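Side-chain contacts in desulfoferrodoxin (Rbo) (Treponema pallidum subsp. pallidum str. Nichols, PDB 1Y07), which is a class III superoxide reductase that binds iron and probably reduces superoxide to hydrogen peroxide without making oxygen: residues V63-V68 against A79-K84; Q90-P95 against P100-A105. All blocks are in the same frame, centred on the assembly; numbering follows the deposited sequence.

Interaction 1 (V63-V68 against A79-K84)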
loop_
_atom_site.group_PDB
_atom_site.type_symbol
_atom_site.label_atom_id
_atom_site.label_comp_id
_atom_site.label_asym_id
_atom_site.label_seq_id
_atom_site.Cartn_x
_atom_site.Cartn_y
_atom_site.Cartn_z
ATOM N N VAL B 63 -8.397 -1.333 13.538
ATOM C CA VAL B 63 -7.814 -2.659 13.617
ATOM C C VAL B 63 -7.057 -2.830 14.926
ATOM O O VAL B 63 -6.182 -2.067 15.227
ATOM C CB VAL B 63 -6.860 -2.949 12.473
ATOM C CG1 VAL B 63 -6.280 -4.341 12.664
ATOM C CG2 VAL B 63 -7.604 -2.791 11.108
ATOM N N LYS B 64 -7.410 -3.849 15.710
ATOM C CA LYS B 64 -6.789 -4.080 17.027
ATOM C C LYS B 64 -6.054 -5.430 17.038
ATOM O O LYS B 64 -6.603 -6.406 16.542
ATOM C CB LYS B 64 -7.827 -4.133 18.157
ATOM C CG LYS B 64 -8.964 -3.097 18.152
ATOM C CD LYS B 64 -9.896 -3.369 19.337
ATOM C CE LYS B 64 -9.230 -2.980 20.626
ATOM N NZ LYS B 64 -8.502 -1.690 20.493
ATOM N N VAL B 65 -4.826 -5.466 17.554
ATOM C CA VAL B 65 -4.008 -6.671 17.479
ATOM C C VAL B 65 -3.979 -7.164 18.892
ATOM O O VAL B 65 -3.333 -6.573 19.774
ATOM C CB VAL B 65 -2.632 -6.440 16.805
ATOM C CG1 VAL B 65 -1.834 -7.768 16.656
ATOM C CG2 VAL B 65 -2.869 -5.857 15.428
ATOM N N GLY B 66 -4.708 -8.270 19.047
ATOM C CA GLY B 66 -5.511 -8.507 20.188
ATOM C C GLY B 66 -7.034 -8.488 20.112
ATOM O O GLY B 66 -7.659 -7.418 20.154
ATOM N N SER B 67 -7.631 -9.688 20.104
ATOM C CA SER B 67 -8.888 -9.879 20.843
ATOM C C SER B 67 -8.580 -9.546 22.324
ATOM O O SER B 67 -9.440 -9.038 23.080
ATOM C CB SER B 67 -9.361 -11.325 20.756
ATOM O OG SER B 67 -8.351 -12.160 21.282
ATOM N N VAL B 68 -7.355 -9.867 22.739
ATOM C CA VAL B 68 -6.698 -9.087 23.788
ATOM C C VAL B 68 -5.306 -8.507 23.305
ATOM O O VAL B 68 -4.649 -9.082 22.442
ATOM C CB VAL B 68 -6.576 -9.892 25.068
ATOM C CG1 VAL B 68 -7.999 -10.264 25.649
ATOM C CG2 VAL B 68 -5.705 -11.136 24.856
ATOM N N ALA B 79 4.529 -3.977 14.150
ATOM C CA ALA B 79 5.223 -3.006 13.305
ATOM C C ALA B 79 4.266 -2.208 12.456
ATOM O O ALA B 79 4.402 -0.992 12.332
ATOM C CB ALA B 79 6.170 -3.707 12.433
ATOM N N TRP B 80 3.292 -2.888 11.881
ATOM C CA TRP B 80 2.383 -2.262 10.926
ATOM C C TRP B 80 1.128 -3.115 10.771
ATOM O O TRP B 80 1.108 -4.306 11.141
ATOM C CB TRP B 80 3.087 -1.970 9.568
ATOM C CG TRP B 80 3.804 -3.151 8.897
ATOM C CD1 TRP B 80 5.152 -3.343 8.829
ATOM C CD2 TRP B 80 3.213 -4.253 8.182
ATOM N NE1 TRP B 80 5.449 -4.506 8.148
ATOM C CE2 TRP B 80 4.283 -5.093 7.740
ATOM C CE3 TRP B 80 1.892 -4.652 7.907
ATOM C CZ2 TRP B 80 4.061 -6.272 7.049
ATOM C CZ3 TRP B 80 1.674 -5.830 7.212
ATOM C CH2 TRP B 80 2.749 -6.606 6.766
ATOM N N VAL B 81 0.096 -2.501 10.217
ATOM C CA VAL B 81 -1.147 -3.146 9.852
ATOM C C VAL B 81 -1.430 -2.725 8.412
ATOM O O VAL B 81 -1.266 -1.537 8.060
ATOM C CB VAL B 81 -2.335 -2.705 10.769
ATOM C CG1 VAL B 81 -3.661 -3.213 10.238
ATOM C CG2 VAL B 81 -2.066 -3.159 12.211
ATOM N N CYS B 82 -1.822 -3.687 7.607
ATOM C CA CYS B 82 -2.207 -3.484 6.204
ATOM C C CYS B 82 -3.694 -3.847 6.070
ATOM O O CYS B 82 -4.142 -4.843 6.627
ATOM C CB CYS B 82 -1.334 -4.351 5.309
ATOM S SG CYS B 82 -1.786 -4.379 3.576
ATOM N N LEU B 83 -4.446 -3.055 5.332
ATOM C CA LEU B 83 -5.845 -3.280 5.079
ATOM C C LEU B 83 -6.053 -3.443 3.617
ATOM O O LEU B 83 -5.604 -2.608 2.823
ATOM C CB LEU B 83 -6.637 -2.067 5.558
ATOM C CG LEU B 83 -8.107 -2.273 5.860
ATOM C CD1 LEU B 83 -8.327 -3.213 6.954
ATOM C CD2 LEU B 83 -8.755 -0.896 6.087
ATOM N N LYS B 84 -6.669 -4.551 3.235
ATOM C CA LYS B 84 -7.120 -4.691 1.881
ATOM C C LYS B 84 -8.615 -4.356 1.878
ATOM O O LYS B 84 -9.339 -4.851 2.723
ATOM C CB LYS B 84 -6.929 -6.127 1.359
ATOM C CG LYS B 84 -7.611 -6.261 -0.006
ATOM C CD LYS B 84 -7.276 -7.527 -0.735
ATOM C CE LYS B 84 -7.927 -8.721 -0.185
ATOM N NZ LYS B 84 -7.585 -9.890 -1.046
#

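Interaction 2 (Q90-P95 against P100-A105)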
loop_
_atom_site.group_PDB
_atom_site.type_symbol
_atom_site.label_atom_id
_atom_site.label_comp_id
_atom_site.label_asym_id
_atom_site.label_seq_id
_atom_site.Cartn_x
_atom_site.Cartn_y
_atom_site.Cartn_z
ATOM N N GLN B 90 -4.205 -0.223 2.034
ATOM C CA GLN B 90 -3.572 0.758 2.899
ATOM C C GLN B 90 -2.583 0.077 3.820
ATOM O O GLN B 90 -2.726 -1.090 4.141
ATOM C CB GLN B 90 -4.584 1.438 3.801
ATOM C CG GLN B 90 -5.709 2.023 3.014
ATOM C CD GLN B 90 -6.507 3.107 3.832
ATOM O OE1 GLN B 90 -5.920 3.882 4.509
ATOM N NE2 GLN B 90 -7.838 3.089 3.716
ATOM N N LEU B 91 -1.575 0.820 4.236
ATOM C CA LEU B 91 -0.674 0.318 5.230
ATOM C C LEU B 91 -0.249 1.461 6.115
ATOM O O LEU B 91 0.051 2.554 5.646
ATOM C CB LEU B 91 0.486 -0.435 4.595
ATOM C CG LEU B 91 1.473 -1.189 5.521
ATOM C CD1 LEU B 91 2.142 -2.350 4.801
ATOM C CD2 LEU B 91 2.441 -0.195 6.023
ATOM N N LYS B 92 -0.324 1.227 7.423
ATOM C CA LYS B 92 0.179 2.182 8.401
ATOM C C LYS B 92 1.090 1.488 9.380
ATOM O O LYS B 92 0.753 0.433 9.944
ATOM C CB LYS B 92 -1.011 2.803 9.207
ATOM C CG LYS B 92 -1.898 3.736 8.392
ATOM C CD LYS B 92 -3.020 4.391 9.206
ATOM C CE LYS B 92 -3.589 5.623 8.547
ATOM N NZ LYS B 92 -4.531 6.305 9.363
ATOM N N GLU B 93 2.244 2.091 9.614
ATOM C CA GLU B 93 3.128 1.628 10.675
ATOM C C GLU B 93 2.558 2.088 12.017
ATOM O O GLU B 93 1.926 3.130 12.111
ATOM C CB GLU B 93 4.536 2.155 10.460
ATOM C CG GLU B 93 5.126 1.600 9.186
ATOM C CD GLU B 93 6.519 2.112 8.806
ATOM O OE1 GLU B 93 6.928 3.168 9.328
ATOM O OE2 GLU B 93 7.189 1.465 7.950
ATOM N N LEU B 94 2.752 1.305 13.053
ATOM C CA LEU B 94 2.290 1.645 14.407
ATOM C C LEU B 94 3.430 2.260 15.283
ATOM O O LEU B 94 4.526 1.716 15.312
ATOM C CB LEU B 94 1.823 0.350 15.085
ATOM C CG LEU B 94 0.328 0.058 14.900
ATOM C CD1 LEU B 94 -0.041 -0.336 13.494
ATOM C CD2 LEU B 94 -0.089 -1.050 15.827
ATOM N N PRO B 95 3.201 3.392 15.964
ATOM C CA PRO B 95 4.182 3.914 16.934
ATOM C C PRO B 95 4.438 2.857 17.989
ATOM O O PRO B 95 3.463 2.334 18.555
ATOM C CB PRO B 95 3.465 5.137 17.522
ATOM C CG PRO B 95 2.563 5.567 16.421
ATOM C CD PRO B 95 2.050 4.288 15.849
ATOM N N PRO B 100 -1.488 -1.309 20.431
ATOM C CA PRO B 100 -1.453 -2.196 19.264
ATOM C C PRO B 100 -2.729 -2.042 18.474
ATOM O O PRO B 100 -3.489 -2.978 18.365
ATOM C CB PRO B 100 -1.348 -3.595 19.898
ATOM C CG PRO B 100 -2.112 -3.440 21.176
ATOM C CD PRO B 100 -1.872 -2.031 21.657
ATOM N N GLU B 101 -3.017 -0.826 18.001
ATOM C CA GLU B 101 -4.203 -0.560 17.201
ATOM C C GLU B 101 -3.969 0.618 16.277
ATOM O O GLU B 101 -3.168 1.495 16.565
ATOM C CB GLU B 101 -5.402 -0.240 18.100
ATOM C CG GLU B 101 -5.199 0.993 18.908
ATOM C CD GLU B 101 -6.497 1.532 19.488
ATOM O OE1 GLU B 101 -7.046 0.896 20.374
ATOM O OE2 GLU B 101 -6.957 2.621 19.046
ATOM N N VAL B 102 -4.707 0.652 15.191
ATOM C CA VAL B 102 -4.660 1.778 14.247
ATOM C C VAL B 102 -5.973 1.849 13.484
ATOM O O VAL B 102 -6.666 0.869 13.369
ATOM C CB VAL B 102 -3.444 1.618 13.299
ATOM C CG1 VAL B 102 -3.713 0.534 12.259
ATOM C CG2 VAL B 102 -2.994 2.978 12.725
ATOM N N THR B 103 -6.326 3.016 12.999
ATOM C CA THR B 103 -7.546 3.198 12.292
ATOM C C THR B 103 -7.236 3.675 10.864
ATOM O O THR B 103 -6.291 4.437 10.628
ATOM C CB THR B 103 -8.352 4.248 12.971
ATOM O OG1 THR B 103 -8.611 3.792 14.317
ATOM C CG2 THR B 103 -9.760 4.449 12.287
ATOM N N PHE B 104 -8.039 3.207 9.936
ATOM C CA PHE B 104 -7.978 3.588 8.551
ATOM C C PHE B 104 -9.303 4.240 8.207
ATOM O O PHE B 104 -10.318 3.879 8.791
ATOM C CB PHE B 104 -7.847 2.339 7.720
ATOM C CG PHE B 104 -6.581 1.567 8.003
ATOM C CD1 PHE B 104 -6.575 0.551 8.943
ATOM C CD2 PHE B 104 -5.429 1.836 7.318
ATOM C CE1 PHE B 104 -5.411 -0.188 9.229
ATOM C CE2 PHE B 104 -4.262 1.074 7.585
ATOM C CZ PHE B 104 -4.269 0.095 8.549
ATOM N N ALA B 105 -9.306 5.133 7.227
ATOM C CA ALA B 105 -10.520 5.705 6.663
ATOM C C ALA B 105 -10.788 5.259 5.239
ATOM O O ALA B 105 -9.807 5.097 4.442
ATOM C CB ALA B 105 -10.397 7.223 6.721
HETATM O O HOH W 1 -6.921 6.145 5.776
#

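Interaction 1 (V63-V68 against A79-K84)
Val63 overlaps the side chain of Val81, the two valines reaching from one beta sheet to the other and meeting tip to tip. Val63 CG1 lies 3.7 Å from Val81 CG1, and the same methyl of Val81 is also 3.9 Å from Val63 CB. In both residues CG1 stands anti to the backbone N (chi1 179° in Val63, 171° in Val81), which turns these two methyls to face each other. Looser contacts extend the seam: Val63 CG2 is 4.2 Å from Leu83 CD1, the isobutyl group swinging its methyl in from the flank, and Val65 CG2 is 4.3 Å from Val81 CG2. Strand 60-65 belongs to the three-stranded sheet and strand 78-85 to the four-stranded one, so this is the face-to-face packing of an immunoglobulin-like beta sandwich. Phe104, from the strand beside 60-65, touches Val63, Val81 and Leu83 and thickens the same core. On the other face of strand 78-85, Trp80 stacks with Phe16. Val65 comes within about 4 Å of the iron ligand His70, side chain to side chain. With no hydrogen bond between the segments, the join is purely apolar and rests on the fit of methyl groups on branched side chains.

Interaction 2 (Q90-P95 against P100-A105)
Lys92 lies alongside the ring of Phe104 where the two sheets of the beta sandwich meet, the two side chains pointing opposite ways, with Lys92 CG 3.7 Å from Phe104 CE2. Within the chain, strand 88-93 is outermost in the four-stranded sheet and 101-105 in the three-stranded one. The packing is closest around the phenyl ring: Gln90 CB sits 3.6 Å from Phe104 CD2, and Gln90 OE1 meets the ring edge. Lys92 runs on as an extended chain, its CD passing 3.8 Å from Val102 CG2, and its ammonium donates to Thr103 O almost straight down the carbonyl bond. NZ has a second, weak bond to Thr107 of the second subunit, with which strand 88-93 also continues its sheet. Towards the iron-site end the apolar side chain of Leu94 takes over: CD1 approaches Val102 CB at 3.9 Å, and CD2 rests against the backbone at Pro100 and Glu101. The looser, solvent side lies along the partly exposed Glu101, Val102 and Thr103, where the carboxylate of Glu101 turns to Lys64 in a salt bridge. At the far end a water bridges Gln90 OE1 and Ala105 N, accepting from the latter. Gln90 CG, anti to its carbonyl carbon (chi1 -54°) and continued by an extended chain, carries the amide out to Ala105. There Gln90 NE2 bonds Ala105 O at 2.9 Å (N-H...O 156°), 40° out of the carbonyl plane.

Of the four segments, 63-68 on strand 60-65 is met first from the N terminus, and interaction 1 brings 79-84 back against it, closing a loop that carries the iron ligands His70 and His76. The chain turns into strand 88-93, and interaction 2 closes the short loop between 90-95 and 100-105. The two contacts follow in series, neither enclosing nor crossing the other. Both bridge the same pair of sheets: 79-84 and 90-95 are neighbours in one, 63-68 and 100-105 in the other. Backbone bonding within each sheet joins them, with Val63 N 2.8 Å from Val102 O and Leu83 N 2.9 Å from Gln90 O, both probable hydrogen bonds. Together they make up adjoining parts of the sandwich core.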